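PDB 2V75: nuclear polyadenylated RNA-binding protein NAB2 from Saccharomyces cerevisiae, which binds the poly(A) tails of mRNAs, protects them from exosome degradation, and takes part in poly(A) tail length control and nuclear mRNA export. Local coordinates for residues L10-I21 against N66-L75. Numbering follows the deposited sequence.
Sequences LKVIVAEKLAGI and NVVQTAFFAL
Asn66 meets the ammonium end of Lys17 at one end of the contact. Lys17 NZ donates a hydrogen bond to Asn66 OD1. The bond is modelled very short and OD1 is crowded, so its geometry is doubtful. The lysine chain starts with CG anti to its backbone N (chi1 178°) and bends at chi2 (66°), which carries NZ up to the amide. Val67 spreads its two methyls over four side chains: Ile21, Leu18, Val14 and Lys17, whose CG packs on Val67 CG2. Val67 CG2 lies 3.6 Å from Ile21 CD1, and Val67 CG1 lies 3.9 Å from Leu18 CD2. Val67 CG1 also faces Val14 CG1 at 4.2 Å. Thr70 OG1 turns back to donate to Asn66 O at 2.8 Å, on the opposite face of that carbonyl from Thr70 N. Lys17 CE passes Thr70 OG1 at 3.7 Å. Ala71 offers its CB to Val14 CG2 at 3.9 Å. Its small side chain suits the near approach of the backbones here. Ala74 CB rests on Ile13 CG2 at 3.8 Å, and Ile87 of helix 84-93 touches both residues. Leu75 CB closes the row against Leu10 CD2 at 4.2 Å. The two helices run roughly antiparallel, at 147°, near the centre of this all-helical N-terminal domain. Replacing Lys17 with an alanine would probably open a gap beside Val67 CG2 and Thr70 OG1 and take from Asn66 its apparent ammonium partner. The join is thus mainly aliphatic, with one polar link of doubtful geometry at the Asn66 end.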
loop_
_atom_site.group_PDB
_atom_site.type_symbol
_atom_site.label_atom_id
_atom_site.label_comp_id
_atom_site.label_asym_id
_atom_site.label_seq_id
_atom_site.Cartn_x
_atom_site.Cartn_y
_atom_site.Cartn_z
ATOM N N LEU A 10 0.569 6.187 6.572
ATOM C CA LEU A 10 0.645 4.994 5.734
ATOM C C LEU A 10 -0.555 4.845 4.792
ATOM O O LEU A 10 -0.407 4.475 3.634
ATOM C CB LEU A 10 0.836 3.750 6.599
ATOM C CG LEU A 10 1.264 2.550 5.784
ATOM C CD1 LEU A 10 2.583 2.721 5.011
ATOM C CD2 LEU A 10 1.321 1.309 6.674
ATOM N N LYS A 11 -1.737 5.181 5.282
ATOM C CA LYS A 11 -2.945 5.068 4.460
ATOM C C LYS A 11 -2.828 6.041 3.301
ATOM O O LYS A 11 -3.149 5.724 2.172
ATOM C CB LYS A 11 -4.165 5.356 5.293
ATOM C CG LYS A 11 -4.605 4.263 6.274
ATOM C CD LYS A 11 -5.892 4.742 6.995
ATOM C CE LYS A 11 -6.091 4.046 8.317
ATOM N NZ LYS A 11 -6.991 4.828 9.182
ATOM N N VAL A 12 -2.284 7.215 3.564
ATOM C CA VAL A 12 -2.069 8.195 2.478
ATOM C C VAL A 12 -1.035 7.693 1.491
ATOM O O VAL A 12 -1.234 7.700 0.276
ATOM C CB VAL A 12 -1.639 9.556 3.003
ATOM C CG1 VAL A 12 -1.113 10.432 1.860
ATOM C CG2 VAL A 12 -2.797 10.282 3.708
ATOM N N ILE A 13 0.040 7.103 2.001
ATOM C CA ILE A 13 1.124 6.622 1.131
ATOM C C ILE A 13 0.668 5.481 0.261
ATOM O O ILE A 13 0.977 5.402 -0.926
ATOM C CB ILE A 13 2.350 6.182 1.957
ATOM C CG1 ILE A 13 3.099 7.423 2.449
ATOM C CG2 ILE A 13 3.288 5.260 1.148
ATOM C CD1 ILE A 13 4.091 7.063 3.596
ATOM N N VAL A 14 -0.140 4.604 0.827
ATOM C CA VAL A 14 -0.717 3.498 0.035
ATOM C C VAL A 14 -1.681 3.995 -1.063
ATOM O O VAL A 14 -1.589 3.562 -2.215
ATOM C CB VAL A 14 -1.356 2.458 0.979
ATOM C CG1 VAL A 14 -2.104 1.333 0.176
ATOM C CG2 VAL A 14 -0.293 1.801 1.850
ATOM N N ALA A 15 -2.575 4.906 -0.700
ATOM C CA ALA A 15 -3.416 5.601 -1.670
ATOM C C ALA A 15 -2.617 6.250 -2.804
ATOM O O ALA A 15 -3.042 6.217 -3.951
ATOM C CB ALA A 15 -4.349 6.618 -0.954
ATOM N N GLU A 16 -1.481 6.869 -2.495
ATOM C CA GLU A 16 -0.682 7.519 -3.522
ATOM C C GLU A 16 -0.148 6.477 -4.513
ATOM O O GLU A 16 -0.113 6.702 -5.738
ATOM C CB GLU A 16 0.466 8.318 -2.890
ATOM C CG GLU A 16 0.001 9.446 -2.053
ATOM C CD GLU A 16 -0.591 10.584 -2.850
ATOM O OE1 GLU A 16 -0.159 10.884 -3.989
ATOM O OE2 GLU A 16 -1.403 11.318 -2.258
ATOM N N LYS A 17 0.264 5.351 -3.964
ATOM C CA LYS A 17 0.779 4.237 -4.785
ATOM C C LYS A 17 -0.322 3.679 -5.681
ATOM O O LYS A 17 -0.160 3.573 -6.905
ATOM C CB LYS A 17 1.370 3.173 -3.887
ATOM C CG LYS A 17 1.902 1.910 -4.618
ATOM C CD LYS A 17 3.070 2.183 -5.498
ATOM C CE LYS A 17 3.518 0.841 -6.101
ATOM N NZ LYS A 17 4.804 0.927 -6.781
ATOM N N LEU A 18 -1.479 3.407 -5.080
ATOM C CA LEU A 18 -2.667 2.945 -5.834
ATOM C C LEU A 18 -3.084 3.902 -6.949
ATOM O O LEU A 18 -3.449 3.507 -8.075
ATOM C CB LEU A 18 -3.803 2.705 -4.848
ATOM C CG LEU A 18 -3.606 1.598 -3.809
ATOM C CD1 LEU A 18 -4.864 1.628 -2.891
ATOM C CD2 LEU A 18 -3.399 0.233 -4.497
ATOM N N ALA A 19 -3.014 5.204 -6.676
ATOM C CA ALA A 19 -3.427 6.175 -7.667
ATOM C C ALA A 19 -2.584 6.135 -8.936
ATOM O O ALA A 19 -2.966 6.740 -9.952
ATOM C CB ALA A 19 -3.382 7.605 -7.088
ATOM N N GLY A 20 -1.402 5.549 -8.849
ATOM C CA GLY A 20 -0.466 5.571 -9.984
ATOM C C GLY A 20 -0.566 4.324 -10.853
ATOM O O GLY A 20 0.105 4.205 -11.885
ATOM N N ILE A 21 -1.451 3.417 -10.465
ATOM C CA ILE A 21 -1.616 2.143 -11.178
ATOM C C ILE A 21 -2.575 2.280 -12.353
ATOM O O ILE A 21 -3.764 2.593 -12.187
ATOM C CB ILE A 21 -2.148 1.036 -10.230
ATOM C CG1 ILE A 21 -1.151 0.828 -9.101
ATOM C CG2 ILE A 21 -2.559 -0.207 -11.042
ATOM C CD1 ILE A 21 -1.654 -0.102 -8.003
ATOM N N ASN A 66 3.546 -5.600 -5.508
ATOM C CA ASN A 66 4.274 -4.347 -5.538
ATOM C C ASN A 66 3.746 -3.341 -4.527
ATOM O O ASN A 66 4.540 -2.682 -3.851
ATOM C CB ASN A 66 4.198 -3.755 -6.918
ATOM C CG ASN A 66 5.001 -2.460 -7.012
ATOM O OD1 ASN A 66 4.493 -1.416 -7.421
ATOM N ND2 ASN A 66 6.285 -2.543 -6.633
ATOM N N VAL A 67 2.433 -3.213 -4.458
ATOM C CA VAL A 67 1.775 -2.251 -3.571
ATOM C C VAL A 67 2.079 -2.667 -2.144
ATOM O O VAL A 67 2.471 -1.832 -1.324
ATOM C CB VAL A 67 0.277 -2.173 -3.764
ATOM C CG1 VAL A 67 -0.372 -1.278 -2.645
ATOM C CG2 VAL A 67 -0.035 -1.664 -5.203
ATOM N N VAL A 68 1.886 -3.946 -1.849
ATOM C CA VAL A 68 2.187 -4.447 -0.494
ATOM C C VAL A 68 3.678 -4.261 -0.079
ATOM O O VAL A 68 4.012 -3.807 1.050
ATOM C CB VAL A 68 1.642 -5.897 -0.309
ATOM C CG1 VAL A 68 2.141 -6.444 1.012
ATOM C CG2 VAL A 68 0.074 -5.923 -0.424
ATOM N N GLN A 69 4.611 -4.653 -0.938
ATOM C CA GLN A 69 6.038 -4.396 -0.749
ATOM C C GLN A 69 6.321 -2.930 -0.447
ATOM O O GLN A 69 7.036 -2.578 0.479
ATOM C CB GLN A 69 6.789 -4.878 -2.006
ATOM C CG GLN A 69 6.809 -6.369 -2.095
ATOM C CD GLN A 69 7.511 -6.864 -3.355
ATOM O OE1 GLN A 69 7.896 -6.050 -4.193
ATOM N NE2 GLN A 69 7.642 -8.176 -3.492
ATOM N N THR A 70 5.724 -2.030 -1.219
ATOM C CA THR A 70 5.944 -0.621 -1.009
ATOM C C THR A 70 5.392 -0.138 0.340
ATOM O O THR A 70 6.055 0.633 1.043
ATOM C CB THR A 70 5.219 0.186 -2.092
ATOM O OG1 THR A 70 5.769 -0.182 -3.348
ATOM C CG2 THR A 70 5.321 1.714 -1.864
ATOM N N ALA A 71 4.259 -0.684 0.729
ATOM C CA ALA A 71 3.635 -0.341 1.998
ATOM C C ALA A 71 4.552 -0.746 3.151
ATOM O O ALA A 71 4.767 0.048 4.037
ATOM C CB ALA A 71 2.293 -1.065 2.160
ATOM N N PHE A 72 5.023 -1.985 3.179
ATOM C CA PHE A 72 5.827 -2.398 4.321
ATOM C C PHE A 72 7.116 -1.594 4.351
ATOM O O PHE A 72 7.656 -1.211 5.383
ATOM C CB PHE A 72 6.171 -3.884 4.235
ATOM C CG PHE A 72 5.148 -4.824 4.821
ATOM C CD1 PHE A 72 5.100 -5.084 6.180
ATOM C CD2 PHE A 72 4.316 -5.547 3.994
ATOM C CE1 PHE A 72 4.171 -5.998 6.697
ATOM C CE2 PHE A 72 3.412 -6.478 4.501
ATOM C CZ PHE A 72 3.347 -6.710 5.860
ATOM N N PHE A 73 7.689 -1.386 3.175
ATOM C CA PHE A 73 8.876 -0.605 3.045
ATOM C C PHE A 73 8.699 0.815 3.586
ATOM O O PHE A 73 9.513 1.332 4.391
ATOM C CB PHE A 73 9.348 -0.645 1.589
ATOM C CG PHE A 73 10.803 -0.345 1.416
ATOM C CD1 PHE A 73 11.776 -1.344 1.314
ATOM C CD2 PHE A 73 11.207 0.976 1.386
ATOM C CE1 PHE A 73 13.111 -1.020 1.141
ATOM C CE2 PHE A 73 12.553 1.315 1.222
ATOM C CZ PHE A 73 13.497 0.307 1.094
ATOM N N ALA A 74 7.624 1.469 3.160
ATOM C CA ALA A 74 7.287 2.823 3.598
ATOM C C ALA A 74 7.090 2.905 5.123
ATOM O O ALA A 74 7.599 3.840 5.749
ATOM C CB ALA A 74 6.045 3.303 2.883
ATOM N N LEU A 75 6.428 1.908 5.705
ATOM C CA LEU A 75 6.237 1.836 7.150
ATOM C C LEU A 75 7.589 1.821 7.882
ATOM O O LEU A 75 7.780 2.547 8.856
ATOM C CB LEU A 75 5.375 0.606 7.494
ATOM C CG LEU A 75 5.089 0.359 8.981
ATOM C CD1 LEU A 75 4.426 1.595 9.635
ATOM C CD2 LEU A 75 4.244 -0.935 9.152
#